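Local coordinates for protein peptidase S8 and S53, subtilisin, kexin, sedolisin (PDB 4KG7) that probably acts as a subtilisin-like serine endopeptidase, the mycosin protease MycP3 that belongs to the ESX-3 type VII secretion system of Mycobacterium smegmatis, at residues A[32-40]-A[306-315]; A[84-95]-A[129-140]. All blocks are in the same frame, centred on the assembly; numbering follows the deposited sequence. Where two conformers were deposited one is given.

Contact 1: A[32-40]-A[306-315]; sequences CITTSVLPG and PSERDRLVPL
Leu38 and Leu312 meet where the extended N-terminal chain 32-40, itself without regular structure, lies against a beta-hairpin of the subtilisin-like domain. The hairpin joins strand 301-306 to strand 312-314, and Val313 is paired with Leu305 through the backbone. The evidence for an apolar contact is direct: every close pair between the two segments involves a carbon atom, and 371 Å² is buried in all, near the protein surface.

Leu312 can be followed outward. Its CB lies 3.7 Å from Leu38 CD1. CG is set anti to its own carbonyl carbon (chi1 -71°), which carries both methyls toward residues 36-39. There CD1 does most of the touching: it lies 3.6 Å from the carbonyl oxygen Val37 O and also packs on Pro39 CD and Ser36 CB. CD2, the other branch, also borders Ser36 CB. The Leu312 side chain stands roughly perpendicular to that of Pro39, whereas Leu38 and Leu312 run antiparallel alongside each other.

The two methyls of Leu38 divide between Leu312 and Pro314. With CG opposite the backbone N (chi1 -173°), CD1 is spent on Leu312, and the other, CD2, comes within 3.9 Å of Pro314 CG. At the far end of the contact Ile33 CG2 sits 4.0 Å from Pro306 CD. The polar fixing of 32-40 comes from outside these segments: Ser36 bonds through its backbone to Asn303 and Ala304, and Thr35 OG1 to Ser302 OG.

Between Pro306 and Leu312 the hairpin loop is closed by Ser307, whose N and OG both reach Arg311 O, from opposite faces of that carbonyl; the OG bond is 3.1 Å long, with a C=O...OG angle of 136°.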
loop_
_atom_site.group_PDB
_atom_site.type_symbol
_atom_site.label_atom_id
_atom_site.label_comp_id
_atom_site.label_asym_id
_atom_site.label_seq_id
_atom_site.Cartn_x
_atom_site.Cartn_y
_atom_site.Cartn_z
ATOM N N CYS A 32 8.946 -15.533 13.403
ATOM C CA CYS A 32 8.558 -14.132 13.282
ATOM C C CYS A 32 9.766 -13.189 13.348
ATOM O O CYS A 32 10.798 -13.483 13.947
ATOM C CB CYS A 32 7.591 -13.736 14.378
ATOM S SG CYS A 32 6.009 -14.605 14.356
ATOM N N ILE A 33 9.573 -12.028 12.745
ATOM C CA ILE A 33 10.569 -10.976 12.558
ATOM C C ILE A 33 10.016 -9.710 13.209
ATOM O O ILE A 33 8.806 -9.456 13.183
ATOM C CB ILE A 33 10.738 -10.733 11.020
ATOM C CG1 ILE A 33 11.370 -11.972 10.395
ATOM C CG2 ILE A 33 11.568 -9.507 10.685
ATOM C CD1 ILE A 33 12.552 -12.451 11.160
ATOM N N THR A 34 10.903 -8.914 13.781
ATOM C CA THR A 34 10.616 -7.557 14.160
ATOM C C THR A 34 11.587 -6.605 13.481
ATOM O O THR A 34 12.743 -6.976 13.211
ATOM C CB THR A 34 10.681 -7.349 15.673
ATOM O OG1 THR A 34 11.984 -7.698 16.169
ATOM C CG2 THR A 34 9.625 -8.217 16.372
ATOM N N THR A 35 11.121 -5.387 13.224
ATOM C CA THR A 35 11.980 -4.321 12.702
ATOM C C THR A 35 12.845 -3.719 13.811
ATOM O O THR A 35 12.445 -3.700 14.973
ATOM C CB THR A 35 11.131 -3.220 12.041
ATOM O OG1 THR A 35 10.103 -2.783 12.947
ATOM C CG2 THR A 35 10.474 -3.734 10.810
ATOM N N SER A 36 14.023 -3.242 13.443
ATOM C CA SER A 36 15.061 -2.863 14.391
ATOM C C SER A 36 15.662 -1.516 13.987
ATOM O O SER A 36 15.374 -0.984 12.926
ATOM C CB SER A 36 16.212 -3.930 14.413
ATOM O OG SER A 36 15.714 -5.231 14.722
ATOM N N VAL A 37 16.525 -1.003 14.850
ATOM C CA VAL A 37 17.291 0.209 14.555
ATOM C C VAL A 37 18.602 -0.144 13.848
ATOM O O VAL A 37 19.402 -0.914 14.350
ATOM C CB VAL A 37 17.540 1.029 15.839
ATOM C CG1 VAL A 37 18.381 2.260 15.581
ATOM C CG2 VAL A 37 16.209 1.449 16.454
ATOM N N LEU A 38 18.846 0.503 12.708
ATOM C CA LEU A 38 20.071 0.316 11.963
ATOM C C LEU A 38 21.221 1.007 12.692
ATOM O O LEU A 38 21.149 2.202 12.921
ATOM C CB LEU A 38 19.873 0.922 10.568
ATOM C CG LEU A 38 20.973 0.694 9.546
ATOM C CD1 LEU A 38 21.128 -0.799 9.270
ATOM C CD2 LEU A 38 20.607 1.471 8.284
ATOM N N PRO A 39 22.293 0.270 13.046
ATOM C CA PRO A 39 23.358 0.938 13.746
ATOM C C PRO A 39 23.962 2.110 12.970
ATOM O O PRO A 39 24.081 2.065 11.739
ATOM C CB PRO A 39 24.379 -0.179 13.974
ATOM C CG PRO A 39 23.541 -1.409 14.084
ATOM C CD PRO A 39 22.453 -1.197 13.086
ATOM N N GLY A 40 24.266 3.181 13.694
ATOM C CA GLY A 40 24.823 4.358 13.067
ATOM C C GLY A 40 23.804 5.364 12.604
ATOM O O GLY A 40 24.177 6.426 12.095
ATOM N N PRO A 306 16.266 -7.538 8.900
ATOM C CA PRO A 306 17.337 -8.458 8.570
ATOM C C PRO A 306 17.314 -8.904 7.106
ATOM O O PRO A 306 16.244 -9.147 6.555
ATOM C CB PRO A 306 17.104 -9.642 9.531
ATOM C CG PRO A 306 15.726 -9.498 10.057
ATOM C CD PRO A 306 15.200 -8.143 9.723
ATOM N N SER A 307 18.480 -8.944 6.471
ATOM C CA SER A 307 18.602 -9.480 5.118
ATOM C C SER A 307 19.412 -10.760 5.235
ATOM O O SER A 307 19.275 -11.488 6.229
ATOM C CB SER A 307 19.262 -8.464 4.188
ATOM O OG SER A 307 20.648 -8.339 4.460
ATOM N N GLU A 308 20.263 -11.015 4.244
ATOM C CA GLU A 308 21.105 -12.202 4.233
ATOM C C GLU A 308 22.017 -12.235 5.447
ATOM O O GLU A 308 22.581 -11.206 5.860
ATOM C CB GLU A 308 21.955 -12.280 2.952
ATOM C CG GLU A 308 21.163 -12.137 1.644
ATOM C CD GLU A 308 20.086 -13.204 1.452
ATOM O OE1 GLU A 308 20.098 -14.225 2.177
ATOM O OE2 GLU A 308 19.226 -13.030 0.551
ATOM N N ARG A 309 22.137 -13.431 6.013
ATOM C CA ARG A 309 22.975 -13.685 7.170
ATOM C C ARG A 309 22.742 -12.637 8.234
ATOM O O ARG A 309 23.677 -12.179 8.876
ATOM C CB ARG A 309 24.445 -13.755 6.759
ATOM C CG ARG A 309 24.772 -14.980 5.914
ATOM C CD ARG A 309 26.272 -15.142 5.735
ATOM N NE ARG A 309 26.822 -14.009 4.997
ATOM C CZ ARG A 309 26.789 -13.873 3.672
ATOM N NH1 ARG A 309 26.239 -14.811 2.898
ATOM N NH2 ARG A 309 27.316 -12.787 3.112
ATOM N N ASP A 310 21.469 -12.274 8.415
ATOM C CA ASP A 310 21.046 -11.468 9.542
ATOM C C ASP A 310 21.743 -10.129 9.636
ATOM O O ASP A 310 21.899 -9.605 10.730
ATOM C CB ASP A 310 21.199 -12.260 10.857
ATOM C CG ASP A 310 20.032 -13.166 11.116
ATOM O OD1 ASP A 310 18.870 -12.751 10.824
ATOM O OD2 ASP A 310 20.246 -14.274 11.595
ATOM N N ARG A 311 22.134 -9.552 8.507
ATOM C CA ARG A 311 22.621 -8.175 8.504
ATOM C C ARG A 311 21.461 -7.231 8.265
ATOM O O ARG A 311 20.612 -7.475 7.403
ATOM C CB ARG A 311 23.695 -7.975 7.446
ATOM C CG ARG A 311 24.920 -8.846 7.663
ATOM C CD ARG A 311 25.587 -8.668 9.023
ATOM N NE ARG A 311 26.184 -7.343 9.200
ATOM C CZ ARG A 311 27.352 -6.960 8.685
ATOM N NH1 ARG A 311 28.085 -7.803 7.954
ATOM N NH2 ARG A 311 27.805 -5.728 8.913
ATOM N N LEU A 312 21.437 -6.139 9.014
ATOM C CA LEU A 312 20.324 -5.197 8.897
ATOM C C LEU A 312 20.476 -4.333 7.657
ATOM O O LEU A 312 21.582 -3.960 7.283
ATOM C CB LEU A 312 20.224 -4.327 10.136
ATOM C CG LEU A 312 19.731 -5.016 11.409
ATOM C CD1 LEU A 312 19.762 -4.015 12.551
ATOM C CD2 LEU A 312 18.326 -5.557 11.215
ATOM N N VAL A 313 19.339 -4.047 7.030
ATOM C CA VAL A 313 19.276 -3.197 5.857
ATOM C C VAL A 313 18.135 -2.214 6.051
ATOM O O VAL A 313 17.167 -2.510 6.774
ATOM C CB VAL A 313 19.082 -4.011 4.567
ATOM C CG1 VAL A 313 20.274 -4.930 4.334
ATOM C CG2 VAL A 313 17.775 -4.790 4.610
ATOM N N PRO A 314 18.223 -1.045 5.398
ATOM C CA PRO A 314 17.152 -0.044 5.577
ATOM C C PRO A 314 15.817 -0.529 5.031
ATOM O O PRO A 314 15.738 -1.477 4.222
ATOM C CB PRO A 314 17.663 1.170 4.784
ATOM C CG PRO A 314 19.125 0.983 4.690
ATOM C CD PRO A 314 19.344 -0.499 4.619
ATOM N N LEU A 315 14.769 0.093 5.523
ATOM C CA LEU A 315 13.428 -0.143 5.016
ATOM C C LEU A 315 13.263 0.637 3.732
ATOM O O LEU A 315 13.333 1.860 3.731
ATOM C CB LEU A 315 12.378 0.270 6.040
ATOM C CG LEU A 315 12.483 -0.394 7.417
ATOM C CD1 LEU A 315 11.386 0.079 8.368
ATOM C CD2 LEU A 315 12.423 -1.900 7.314
#

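Contact 2: A[84-95]-A[129-140]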
loop_
_atom_site.group_PDB
_atom_site.type_symbol
_atom_site.label_atom_id
_atom_site.label_comp_id
_atom_site.label_asym_id
_atom_site.label_seq_id
_atom_site.Cartn_x
_atom_site.Cartn_y
_atom_site.Cartn_z
ATOM N N ASN A 84 -4.291 3.583 17.981
ATOM C CA ASN A 84 -5.467 3.934 17.196
ATOM C C ASN A 84 -5.787 2.856 16.160
ATOM O O ASN A 84 -6.191 3.187 15.022
ATOM C CB ASN A 84 -5.272 5.307 16.512
ATOM C CG ASN A 84 -4.004 5.388 15.663
ATOM O OD1 ASN A 84 -2.986 4.770 15.973
ATOM N ND2 ASN A 84 -4.058 6.206 14.609
ATOM N N VAL A 85 -5.592 1.581 16.545
ATOM C CA VAL A 85 -5.826 0.449 15.611
ATOM C C VAL A 85 -6.935 -0.516 16.038
ATOM O O VAL A 85 -6.929 -1.078 17.148
ATOM C CB VAL A 85 -4.555 -0.383 15.389
ATOM C CG1 VAL A 85 -4.723 -1.308 14.184
ATOM C CG2 VAL A 85 -3.344 0.517 15.220
ATOM N N GLU A 86 -7.863 -0.714 15.120
ATOM C CA GLU A 86 -9.070 -1.521 15.284
ATOM C C GLU A 86 -8.828 -2.883 14.625
ATOM O O GLU A 86 -8.202 -2.957 13.561
ATOM C CB GLU A 86 -10.261 -0.788 14.613
ATOM C CG GLU A 86 -11.573 -1.570 14.526
ATOM C CD GLU A 86 -12.690 -0.832 13.784
ATOM O OE1 GLU A 86 -12.521 0.356 13.427
ATOM O OE2 GLU A 86 -13.744 -1.442 13.536
ATOM N N ALA A 87 -9.353 -3.941 15.224
ATOM C CA ALA A 87 -9.263 -5.270 14.654
ATOM C C ALA A 87 -10.089 -5.397 13.382
ATOM O O ALA A 87 -11.267 -5.044 13.389
ATOM C CB ALA A 87 -9.754 -6.270 15.683
ATOM N N GLY A 88 -9.481 -5.921 12.314
ATOM C CA GLY A 88 -10.189 -6.194 11.072
ATOM C C GLY A 88 -10.095 -7.640 10.639
ATOM O O GLY A 88 -10.633 -7.983 9.596
ATOM N N GLY A 89 -9.450 -8.491 11.428
ATOM C CA GLY A 89 -9.440 -9.913 11.165
ATOM C C GLY A 89 -8.211 -10.419 10.430
ATOM O O GLY A 89 -7.245 -9.690 10.220
ATOM N N ASP A 90 -8.281 -11.698 10.026
ATOM C CA ASP A 90 -7.096 -12.456 9.641
ATOM C C ASP A 90 -7.479 -13.459 8.538
ATOM O O ASP A 90 -8.484 -14.175 8.648
ATOM C CB ASP A 90 -6.589 -13.169 10.907
ATOM C CG ASP A 90 -5.201 -13.779 10.771
ATOM O OD1 ASP A 90 -4.600 -13.765 9.689
ATOM O OD2 ASP A 90 -4.708 -14.314 11.796
ATOM N N TYR A 91 -6.654 -13.513 7.498
ATOM C CA TYR A 91 -6.809 -14.442 6.369
ATOM C C TYR A 91 -5.697 -15.500 6.397
ATOM O O TYR A 91 -5.614 -16.299 5.475
ATOM C CB TYR A 91 -6.779 -13.683 5.026
ATOM C CG TYR A 91 -8.060 -12.920 4.845
ATOM C CD1 TYR A 91 -8.244 -11.676 5.462
ATOM C CD2 TYR A 91 -9.110 -13.460 4.145
ATOM C CE1 TYR A 91 -9.446 -10.982 5.332
ATOM C CE2 TYR A 91 -10.307 -12.779 4.013
ATOM C CZ TYR A 91 -10.467 -11.540 4.608
ATOM O OH TYR A 91 -11.668 -10.862 4.510
ATOM N N ILE A 92 -4.907 -15.531 7.474
ATOM C CA ILE A 92 -3.767 -16.470 7.622
ATOM C C ILE A 92 -4.046 -17.432 8.777
ATOM O O ILE A 92 -4.194 -18.633 8.561
ATOM C CB ILE A 92 -2.436 -15.725 7.812
ATOM C CG1 ILE A 92 -2.094 -14.884 6.565
ATOM C CG2 ILE A 92 -1.325 -16.717 8.068
ATOM C CD1 ILE A 92 -1.745 -15.659 5.313
ATOM N N GLU A 93 -4.160 -16.885 9.983
ATOM C CA GLU A 93 -4.631 -17.626 11.142
ATOM C C GLU A 93 -6.025 -17.111 11.504
ATOM O O GLU A 93 -6.746 -16.617 10.632
ATOM C CB GLU A 93 -3.647 -17.494 12.310
ATOM C CG GLU A 93 -2.217 -17.935 12.004
ATOM C CD GLU A 93 -1.304 -17.799 13.198
ATOM O OE1 GLU A 93 -1.071 -16.659 13.649
ATOM O OE2 GLU A 93 -0.799 -18.841 13.694
ATOM N N SER A 94 -6.384 -17.183 12.788
ATOM C CA SER A 94 -7.708 -16.755 13.253
ATOM C C SER A 94 -7.594 -15.633 14.275
ATOM O O SER A 94 -8.458 -15.482 15.167
ATOM C CB SER A 94 -8.480 -17.946 13.841
ATOM O OG SER A 94 -7.761 -18.568 14.891
ATOM N N THR A 95 -6.539 -14.842 14.150
ATOM C CA THR A 95 -6.328 -13.691 15.024
ATOM C C THR A 95 -7.265 -12.555 14.625
ATOM O O THR A 95 -8.003 -12.639 13.651
ATOM C CB THR A 95 -4.848 -13.180 15.015
ATOM O OG1 THR A 95 -4.562 -12.504 13.779
ATOM C CG2 THR A 95 -3.859 -14.312 15.232
ATOM N N ARG A 129 -8.137 6.894 12.178
ATOM C CA ARG A 129 -8.192 5.595 12.829
ATOM C C ARG A 129 -7.803 4.548 11.817
ATOM O O ARG A 129 -8.014 4.724 10.630
ATOM C CB ARG A 129 -9.588 5.336 13.352
ATOM C CG ARG A 129 -9.832 6.098 14.641
ATOM C CD ARG A 129 -11.189 5.801 15.235
ATOM N NE ARG A 129 -12.306 6.156 14.346
ATOM C CZ ARG A 129 -12.922 5.336 13.487
ATOM N NH1 ARG A 129 -12.546 4.071 13.328
ATOM N NH2 ARG A 129 -13.942 5.804 12.766
ATOM N N LEU A 130 -7.192 3.480 12.291
ATOM C CA LEU A 130 -6.787 2.422 11.416
ATOM C C LEU A 130 -7.590 1.171 11.708
ATOM O O LEU A 130 -7.959 0.924 12.851
ATOM C CB LEU A 130 -5.313 2.078 11.667
ATOM C CG LEU A 130 -4.350 3.218 11.372
ATOM C CD1 LEU A 130 -2.962 2.845 11.870
ATOM C CD2 LEU A 130 -4.351 3.541 9.900
ATOM N N ILE A 131 -7.871 0.406 10.665
ATOM C CA ILE A 131 -8.359 -0.982 10.799
ATOM C C ILE A 131 -7.290 -1.882 10.201
ATOM O O ILE A 131 -6.883 -1.686 9.030
ATOM C CB ILE A 131 -9.675 -1.211 10.039
ATOM C CG1 ILE A 131 -10.781 -0.326 10.590
ATOM C CG2 ILE A 131 -10.092 -2.673 10.138
ATOM C CD1 ILE A 131 -11.953 -0.212 9.647
ATOM N N SER A 132 -6.818 -2.854 10.982
ATOM C CA SER A 132 -5.828 -3.817 10.492
ATOM C C SER A 132 -6.465 -5.142 10.088
ATOM O O SER A 132 -7.075 -5.810 10.907
ATOM C CB SER A 132 -4.816 -4.137 11.570
ATOM O OG SER A 132 -3.918 -5.092 11.074
ATOM N N ILE A 133 -6.282 -5.510 8.824
ATOM C CA ILE A 133 -6.735 -6.801 8.287
ATOM C C ILE A 133 -5.474 -7.538 7.853
ATOM O O ILE A 133 -4.755 -7.084 6.945
ATOM C CB ILE A 133 -7.662 -6.619 7.066
ATOM C CG1 ILE A 133 -8.927 -5.860 7.475
ATOM C CG2 ILE A 133 -8.044 -7.963 6.465
ATOM C CD1 ILE A 133 -9.763 -5.424 6.283
ATOM N N ARG A 134 -5.160 -8.645 8.501
ATOM C CA ARG A 134 -3.999 -9.404 8.078
ATOM C C ARG A 134 -4.404 -10.280 6.898
ATOM O O ARG A 134 -5.092 -11.272 7.039
ATOM C CB ARG A 134 -3.356 -10.280 9.181
ATOM C CG ARG A 134 -2.155 -11.050 8.616
ATOM C CD ARG A 134 -1.230 -11.638 9.652
ATOM N NE ARG A 134 -1.827 -12.744 10.382
ATOM C CZ ARG A 134 -1.169 -13.484 11.260
ATOM N NH1 ARG A 134 0.124 -13.284 11.467
ATOM N NH2 ARG A 134 -1.805 -14.460 11.906
ATOM N N GLN A 135 -3.955 -9.889 5.719
ATOM C CA GLN A 135 -4.297 -10.575 4.479
ATOM C C GLN A 135 -3.225 -11.519 4.000
ATOM O O GLN A 135 -3.518 -12.450 3.233
ATOM C CB GLN A 135 -4.668 -9.528 3.401
ATOM C CG GLN A 135 -5.044 -10.082 2.037
ATOM C CD GLN A 135 -3.853 -10.245 1.100
ATOM O OE1 GLN A 135 -2.808 -9.588 1.261
ATOM N NE2 GLN A 135 -3.975 -11.149 0.132
ATOM N N ASN A 136 -1.990 -11.303 4.433
ATOM C CA ASN A 136 -0.915 -12.209 4.037
ATOM C C ASN A 136 0.262 -12.173 4.946
ATOM O O ASN A 136 0.421 -11.252 5.745
ATOM C CB ASN A 136 -0.473 -11.967 2.596
ATOM C CG ASN A 136 -0.049 -13.276 1.875
ATOM O OD1 ASN A 136 0.196 -14.388 2.469
ATOM N ND2 ASN A 136 0.029 -13.154 0.544
ATOM N N SER A 137 1.073 -13.213 4.869
ATOM C CA SER A 137 2.361 -13.259 5.569
ATOM C C SER A 137 3.207 -14.303 4.890
ATOM O O SER A 137 2.766 -15.439 4.767
ATOM C CB SER A 137 2.203 -13.642 7.030
ATOM O OG SER A 137 3.516 -13.955 7.568
ATOM N N PRO A 138 4.424 -13.933 4.467
ATOM C CA PRO A 138 5.343 -14.949 3.933
ATOM C C PRO A 138 5.910 -15.886 4.968
ATOM O O PRO A 138 6.644 -16.833 4.594
ATOM C CB PRO A 138 6.471 -14.127 3.327
ATOM C CG PRO A 138 6.423 -12.828 3.978
ATOM C CD PRO A 138 5.009 -12.582 4.440
ATOM N N ARG A 139 5.604 -15.653 6.247
ATOM C CA ARG A 139 6.045 -16.560 7.304
ATOM C C ARG A 139 5.154 -17.807 7.395
ATOM O O ARG A 139 5.432 -18.702 8.184
ATOM C CB ARG A 139 6.047 -15.861 8.665
ATOM C CG ARG A 139 6.944 -14.637 8.760
ATOM C CD ARG A 139 8.402 -15.006 8.659
ATOM N NE ARG A 139 9.246 -13.826 8.575
ATOM C CZ ARG A 139 9.355 -13.084 7.476
ATOM N NH1 ARG A 139 8.690 -13.401 6.368
ATOM N NH2 ARG A 139 10.148 -12.023 7.467
ATOM N N PHE A 140 4.066 -17.833 6.620
ATOM C CA PHE A 140 3.090 -18.925 6.671
ATOM C C PHE A 140 2.900 -19.553 5.303
ATOM O O PHE A 140 3.112 -18.927 4.263
ATOM C CB PHE A 140 1.736 -18.418 7.172
ATOM C CG PHE A 140 1.738 -18.043 8.613
ATOM C CD1 PHE A 140 2.345 -16.873 9.030
ATOM C CD2 PHE A 140 1.135 -18.863 9.563
ATOM C CE1 PHE A 140 2.369 -16.519 10.363
ATOM C CE2 PHE A 140 1.141 -18.488 10.903
ATOM C CZ PHE A 140 1.776 -17.332 11.302
HETATM O O HOH W 1 1.195 -14.924 13.540
#
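Strands 85-90 and 129-134 run parallel, pairing Val85 with Leu130 through Asp90 with Arg134, their axes 4.5 Å apart at closest and crossing at -31°. N-H and C=O groups of the two strands pair in turn, from Leu130 N to Asn84 O through Tyr91 N to Arg134 O; the bond from Gly88 N to Ser132 O is weak, and there, at Gly88 and Gly89, a beta bulge shifts the register by one residue.

Beyond the bulge Arg134 grips Asp90 side-on, though not coplanar with it. NE gives a nearly straight bond (168°) to Asp90 OD1 at 3.0 Å, coming from above the carboxylate plane, while NH2 meets Asp90 OD2 at 2.9 Å on its syn side, tilted from that plane. NH2 also binds Glu93 OE1 at 2.9 Å, through that oxygen's anti lone pair. A bend at chi3 (70°) turns the guanidinium to present these nitrogens, and Ile92 CB lies over one of its faces. A water links Arg134 NH1 to Glu93 OE1.

These strands belong to a beta-alpha-beta unit of the subtilisin fold, with helix 104-113 between them; 85-90 is an edge strand of the parallel sheet, and Leu130 packs on that helix.

Asp90 also shapes the loop after its strand. OD1 takes Ile92 N in an Asx turn, from the face opposite Arg134 NE, and OD2 accepts from Thr95 N and Thr95 OG1. Ile92 CG2 makes a CH-pi contact over the Phe140 ring, 3.7 Å from its centroid, and Glu93 OE2 approaches the ring's edge, 3.4 Å from CE2. Tyr91, whose OH bonds to Thr19 O, brings its CE1 to 3.5 Å from Ile133 CG2.

In the fold
The centres of contacts 1 and 2 lie about 23 Å apart, and along the chain contact 2 is nested inside the loop that contact 1 closes. They touch where Ile33 CG1 packs 3.2 Å from Arg139 NH2. Residues just before the predicted catalytic His104 serve both: Cys32 of contact 1 is disulfide-bonded to Cys101, and in contact 2 Arg139 and Ser137 bind Asp102. Each contact has side chains near the probable charge-relay triad, without touching it. In contact 1 the side chains of Thr35 and Leu315 are about 7 Å from those of His104 and Ser319 respectively; in contact 2 that of Ser132 is about 6 Å from that of Asp73.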